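Local coordinates for protein plantazolicin methyltransferase BamL (Bacillus amyloliquefaciens subsp. plantarum, PDB 5DLY) that probably transfers methyl groups from S-adenosylmethionine to the amino nitrogen of desmethylplantazolicin, and is seen here with S-adenosyl-L-homocysteine and a monoazolic substrate analog, at residues A[45-49]-A[76-81]; A[50-54]-A[230-234]. All coordinates share one frame; numbering follows the deposited sequence.

Contact 1 (A[45-49]-A[76-81]); sequences IETFL and YLNSRF
Tyr76 and Glu46 form the one hydrogen bond that spans this contact: the phenol OH of Tyr76 donates to Glu46 OE2 (2.7 Å), which accepts on its anti lone pair, away from the other oxygen. OE2 lies at the edge of the Tyr76 ring, near its plane, with the carboxylate and ring planes 63° apart. A bend in the Glu46 chain at chi2 (-60°) brings OE2 to the phenol. Ile45 runs past the same ring in the opposite direction, its CD1 3.6 Å from CD1 of Tyr76. Next to it the CD2 methyl of Leu77 fits among three apolar groups, lying 3.7 Å from Ile45 CG2, 4.2 Å from Leu49 CD1 and a little farther from Phe48 CZ. Leu49 CD1 also reaches the edge of the Phe81 ring, 3.6 Å from CE2. Behind the first shell, the guanidinium of Arg80 lies over one face of Tyr76, offset toward the rim. Only side chains bridge the gap, for the axes of the two short helical segments approach no closer than 12.2 Å, with a signed crossing angle of -52°. Helix 72-80 follows strand 62-66 of the Rossmann-like methyltransferase sheet. Helix 23-56 lies beside it, with Ile45 and Phe48 on strand 124-130 and Glu46 on helix 235-241.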
loop_
_atom_site.group_PDB
_atom_site.type_symbol
_atom_site.label_atom_id
_atom_site.label_comp_id
_atom_site.label_asym_id
_atom_site.label_seq_id
_atom_site.Cartn_x
_atom_site.Cartn_y
_atom_site.Cartn_z
ATOM N N ILE A 45 2.500 -8.014 -2.072
ATOM C CA ILE A 45 2.487 -8.142 -3.537
ATOM C C ILE A 45 1.867 -9.478 -3.962
ATOM O O ILE A 45 0.973 -9.516 -4.810
ATOM C CB ILE A 45 3.901 -7.993 -4.145
ATOM C CG1 ILE A 45 4.458 -6.581 -3.894
ATOM C CG2 ILE A 45 3.877 -8.346 -5.632
ATOM C CD1 ILE A 45 5.961 -6.459 -4.103
ATOM N N GLU A 46 2.322 -10.574 -3.354
ATOM C CA GLU A 46 1.779 -11.877 -3.727
ATOM C C GLU A 46 0.306 -12.015 -3.356
ATOM O O GLU A 46 -0.430 -12.787 -3.985
ATOM C CB GLU A 46 2.612 -13.029 -3.145
ATOM C CG GLU A 46 4.046 -13.111 -3.674
ATOM C CD GLU A 46 4.156 -13.303 -5.187
ATOM O OE1 GLU A 46 3.178 -13.717 -5.835
ATOM O OE2 GLU A 46 5.243 -13.033 -5.740
ATOM N N THR A 47 -0.137 -11.247 -2.359
ATOM C CA THR A 47 -1.541 -11.238 -1.973
ATOM C C THR A 47 -2.349 -10.640 -3.113
ATOM O O THR A 47 -3.334 -11.240 -3.528
ATOM C CB THR A 47 -1.775 -10.485 -0.651
ATOM O OG1 THR A 47 -1.117 -11.181 0.409
ATOM C CG2 THR A 47 -3.266 -10.390 -0.310
ATOM N N PHE A 48 -1.927 -9.496 -3.660
ATOM C CA PHE A 48 -2.722 -8.938 -4.751
ATOM C C PHE A 48 -2.634 -9.753 -6.040
ATOM O O PHE A 48 -3.611 -9.842 -6.776
ATOM C CB PHE A 48 -2.571 -7.409 -4.946
ATOM C CG PHE A 48 -1.261 -6.951 -5.560
ATOM C CD1 PHE A 48 -0.915 -7.272 -6.875
ATOM C CD2 PHE A 48 -0.431 -6.092 -4.849
ATOM C CE1 PHE A 48 0.267 -6.785 -7.436
ATOM C CE2 PHE A 48 0.744 -5.599 -5.404
ATOM C CZ PHE A 48 1.096 -5.955 -6.696
ATOM N N LEU A 49 -1.479 -10.372 -6.289
ATOM C CA LEU A 49 -1.342 -11.256 -7.453
ATOM C C LEU A 49 -2.209 -12.497 -7.330
ATOM O O LEU A 49 -2.842 -12.920 -8.308
ATOM C CB LEU A 49 0.116 -11.620 -7.691
ATOM C CG LEU A 49 0.999 -10.447 -8.110
ATOM C CD1 LEU A 49 2.447 -10.893 -8.146
ATOM C CD2 LEU A 49 0.572 -9.867 -9.451
ATOM N N TYR A 76 10.658 -5.983 -7.585
ATOM C CA TYR A 76 10.109 -7.300 -7.278
ATOM C C TYR A 76 9.233 -7.803 -8.417
ATOM O O TYR A 76 9.368 -8.953 -8.843
ATOM C CB TYR A 76 9.290 -7.246 -5.983
ATOM C CG TYR A 76 8.754 -8.587 -5.523
ATOM C CD1 TYR A 76 7.526 -9.064 -5.973
ATOM C CD2 TYR A 76 9.470 -9.364 -4.622
ATOM C CE1 TYR A 76 7.024 -10.289 -5.546
ATOM C CE2 TYR A 76 8.983 -10.593 -4.194
ATOM C CZ TYR A 76 7.764 -11.049 -4.655
ATOM O OH TYR A 76 7.289 -12.268 -4.217
ATOM N N LEU A 77 8.345 -6.941 -8.908
ATOM C CA LEU A 77 7.431 -7.292 -9.995
ATOM C C LEU A 77 8.177 -7.575 -11.296
ATOM O O LEU A 77 7.817 -8.500 -12.026
ATOM C CB LEU A 77 6.378 -6.200 -10.198
ATOM C CG LEU A 77 5.318 -6.144 -9.091
ATOM C CD1 LEU A 77 4.558 -4.829 -9.133
ATOM C CD2 LEU A 77 4.366 -7.329 -9.206
ATOM N N ASN A 78 9.215 -6.780 -11.560
ATOM C CA ASN A 78 10.095 -6.958 -12.722
ATOM C C ASN A 78 10.791 -8.322 -12.743
ATOM O O ASN A 78 11.064 -8.875 -13.814
ATOM C CB ASN A 78 11.135 -5.834 -12.772
ATOM C CG ASN A 78 12.110 -5.987 -13.926
ATOM O OD1 ASN A 78 11.744 -5.814 -15.084
ATOM N ND2 ASN A 78 13.356 -6.307 -13.608
ATOM N N SER A 79 11.070 -8.858 -11.559
ATOM C CA SER A 79 11.706 -10.171 -11.431
ATOM C C SER A 79 10.712 -11.326 -11.561
ATOM O O SER A 79 11.114 -12.470 -11.808
ATOM C CB SER A 79 12.461 -10.272 -10.104
ATOM O OG SER A 79 13.489 -9.301 -10.041
ATOM N N ARG A 80 9.425 -11.029 -11.389
ATOM C CA ARG A 80 8.373 -12.050 -11.459
ATOM C C ARG A 80 7.721 -12.080 -12.834
ATOM O O ARG A 80 7.326 -13.144 -13.316
ATOM C CB ARG A 80 7.298 -11.833 -10.379
ATOM C CG ARG A 80 7.826 -11.597 -8.969
ATOM C CD ARG A 80 8.958 -12.545 -8.608
ATOM N NE ARG A 80 10.066 -11.842 -7.962
ATOM C CZ ARG A 80 10.530 -12.115 -6.746
ATOM N NH1 ARG A 80 9.993 -13.092 -6.025
ATOM N NH2 ARG A 80 11.542 -11.414 -6.253
ATOM N N PHE A 81 7.617 -10.906 -13.454
ATOM C CA PHE A 81 6.984 -10.755 -14.757
ATOM C C PHE A 81 7.849 -9.919 -15.683
ATOM O O PHE A 81 8.498 -8.961 -15.254
ATOM C CB PHE A 81 5.614 -10.083 -14.624
ATOM C CG PHE A 81 4.673 -10.786 -13.692
ATOM C CD1 PHE A 81 3.917 -11.870 -14.125
ATOM C CD2 PHE A 81 4.527 -10.352 -12.378
ATOM C CE1 PHE A 81 3.045 -12.519 -13.263
ATOM C CE2 PHE A 81 3.658 -10.995 -11.512
ATOM C CZ PHE A 81 2.914 -12.078 -11.953
#

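Contact 2 (A[50-54]-A[230-234])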
loop_
_atom_site.group_PDB
_atom_site.type_symbol
_atom_site.label_atom_id
_atom_site.label_comp_id
_atom_site.label_asym_id
_atom_site.label_seq_id
_atom_site.Cartn_x
_atom_site.Cartn_y
_atom_site.Cartn_z
ATOM N N SER A 50 -2.258 -13.076 -6.134
ATOM C CA SER A 50 -3.098 -14.246 -5.917
ATOM C C SER A 50 -4.570 -13.877 -6.047
ATOM O O SER A 50 -5.341 -14.621 -6.651
ATOM C CB SER A 50 -2.822 -14.875 -4.557
ATOM O OG SER A 50 -3.707 -15.965 -4.337
ATOM N N PHE A 51 -4.947 -12.722 -5.497
ATOM C CA PHE A 51 -6.315 -12.235 -5.595
ATOM C C PHE A 51 -6.722 -12.068 -7.053
ATOM O O PHE A 51 -7.790 -12.536 -7.459
ATOM C CB PHE A 51 -6.496 -10.906 -4.843
ATOM C CG PHE A 51 -7.888 -10.343 -4.940
ATOM C CD1 PHE A 51 -8.239 -9.480 -5.989
ATOM C CD2 PHE A 51 -8.856 -10.664 -3.988
ATOM C CE1 PHE A 51 -9.529 -8.961 -6.081
ATOM C CE2 PHE A 51 -10.149 -10.143 -4.080
ATOM C CZ PHE A 51 -10.480 -9.295 -5.128
ATOM N N TYR A 52 -5.853 -11.425 -7.834
ATOM C CA TYR A 52 -6.173 -11.092 -9.220
ATOM C C TYR A 52 -6.413 -12.349 -10.065
ATOM O O TYR A 52 -7.425 -12.446 -10.778
ATOM C CB TYR A 52 -5.107 -10.162 -9.846
ATOM C CG TYR A 52 -5.620 -9.488 -11.098
ATOM C CD1 TYR A 52 -5.558 -10.139 -12.335
ATOM C CD2 TYR A 52 -6.213 -8.226 -11.043
ATOM C CE1 TYR A 52 -6.063 -9.549 -13.481
ATOM C CE2 TYR A 52 -6.711 -7.623 -12.192
ATOM C CZ TYR A 52 -6.640 -8.294 -13.401
ATOM O OH TYR A 52 -7.147 -7.708 -14.541
ATOM N N SER A 53 -5.495 -13.305 -9.958
ATOM C CA SER A 53 -5.599 -14.585 -10.673
ATOM C C SER A 53 -6.821 -15.398 -10.255
ATOM O O SER A 53 -7.488 -15.997 -11.101
ATOM C CB SER A 53 -4.330 -15.421 -10.488
ATOM O OG SER A 53 -3.337 -15.066 -11.433
ATOM N N SER A 54 -7.115 -15.409 -8.957
ATOM C CA SER A 54 -8.276 -16.122 -8.428
ATOM C C SER A 54 -9.577 -15.511 -8.956
ATOM O O SER A 54 -10.451 -16.227 -9.458
ATOM C CB SER A 54 -8.251 -16.119 -6.892
ATOM O OG SER A 54 -9.390 -16.757 -6.351
ATOM N N SER A 230 -9.121 -19.361 -1.139
ATOM C CA SER A 230 -8.645 -19.225 -2.516
ATOM C C SER A 230 -7.227 -18.648 -2.575
ATOM O O SER A 230 -6.371 -19.191 -3.264
ATOM C CB SER A 230 -9.602 -18.368 -3.354
ATOM O OG SER A 230 -10.912 -18.903 -3.361
ATOM N N LEU A 231 -6.983 -17.565 -1.837
ATOM C CA LEU A 231 -5.660 -16.936 -1.804
ATOM C C LEU A 231 -4.554 -17.904 -1.397
ATOM O O LEU A 231 -3.502 -17.955 -2.039
ATOM C CB LEU A 231 -5.644 -15.725 -0.869
ATOM C CG LEU A 231 -6.488 -14.510 -1.252
ATOM C CD1 LEU A 231 -6.425 -13.457 -0.160
ATOM C CD2 LEU A 231 -6.017 -13.924 -2.567
ATOM N N MET A 232 -4.802 -18.675 -0.337
ATOM C CA MET A 232 -3.791 -19.566 0.235
ATOM C C MET A 232 -3.466 -20.800 -0.613
ATOM O O MET A 232 -2.484 -21.494 -0.345
ATOM C CB MET A 232 -4.167 -19.973 1.666
ATOM C CG MET A 232 -4.003 -18.864 2.699
ATOM S SD MET A 232 -2.424 -17.983 2.645
ATOM C CE MET A 232 -1.280 -19.332 2.937
ATOM N N ARG A 233 -4.287 -21.065 -1.625
ATOM C CA ARG A 233 -3.999 -22.104 -2.617
ATOM C C ARG A 233 -2.851 -21.725 -3.559
ATOM O O ARG A 233 -2.266 -22.590 -4.215
ATOM C CB ARG A 233 -5.249 -22.414 -3.449
ATOM C CG ARG A 233 -6.214 -23.388 -2.792
ATOM C CD ARG A 233 -7.522 -23.510 -3.568
ATOM N NE ARG A 233 -7.355 -24.071 -4.912
ATOM C CZ ARG A 233 -7.790 -25.269 -5.306
ATOM N NH1 ARG A 233 -8.437 -26.075 -4.466
ATOM N NH2 ARG A 233 -7.582 -25.667 -6.554
ATOM N N ASN A 234 -2.533 -20.433 -3.627
ATOM C CA ASN A 234 -1.538 -19.938 -4.570
ATOM C C ASN A 234 -0.117 -20.183 -4.072
ATOM O O ASN A 234 0.273 -19.672 -3.023
ATOM C CB ASN A 234 -1.782 -18.450 -4.862
ATOM C CG ASN A 234 -0.927 -17.919 -6.001
ATOM O OD1 ASN A 234 0.300 -17.890 -5.909
ATOM N ND2 ASN A 234 -1.576 -17.466 -7.073
HETATM O O HOH W 1 -4.608 -17.239 -7.213
#
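Ser50 holds OG anti to its own backbone nitrogen (chi1 177°), which turns the hydroxyl out of helix 23-56 to donate to the carbonyl O of Leu231 at 3.0 Å. Asn234 CG, likewise anti to the backbone N (chi1 -171°), carries the amide alongside Ser50; its CB, placed by the backbone, lies 3.2 Å from Ser50 OG. The hydroxyl approaches Leu231 O in the carbonyl plane, on a lone pair, with a C=O...OG angle of 108°; Asn234 N donates to the same oxygen, which therefore accepts two hydrogen bonds. A water completes the link, donating to Ser50 O at 2.8 Å and accepting from Asn234 ND2 at 3.0 Å. Asn234 is the N-cap of helix 235-241, its OD1 accepting from Asn236 N, and its two amide ends thus serve different partners. Leu231 CD2 packs on the backbone of helix 23-56, 3.3 Å from Phe51 N, and makes an apolar contact with Phe51 CB at 3.8 Å, while the Phe51 ring stacks on Trp261 of strand 258-265. One turn further along, Ser54 OG touches Ser230 CB at 3.4 Å, and Ser230 OG turns back to Ser226 O.

Helix 23-56 carries the first segment of both contacts, 45-49 running directly into 50-54, and the two centres lie 13 Å apart. The contacts touch where Leu231 CD2 packs 3.9 Å from the backbone O of Thr47. Along the chain the segments alternate: the helix comes first, then 76-81 just after the first sheet strand, and 230-234 much later, between strands 209-214 and 258-265. Successive turns of one long helix are thereby joined to an early part of the methyltransferase fold through contact 1 and to a late one through contact 2. Helix 235-241 borders both: Asn234 caps it and Glu46 packs on it. Neither contact lines a ligand pocket, although the Ile45 side chain is about 8 Å from the bound S-adenosyl-L-homocysteine.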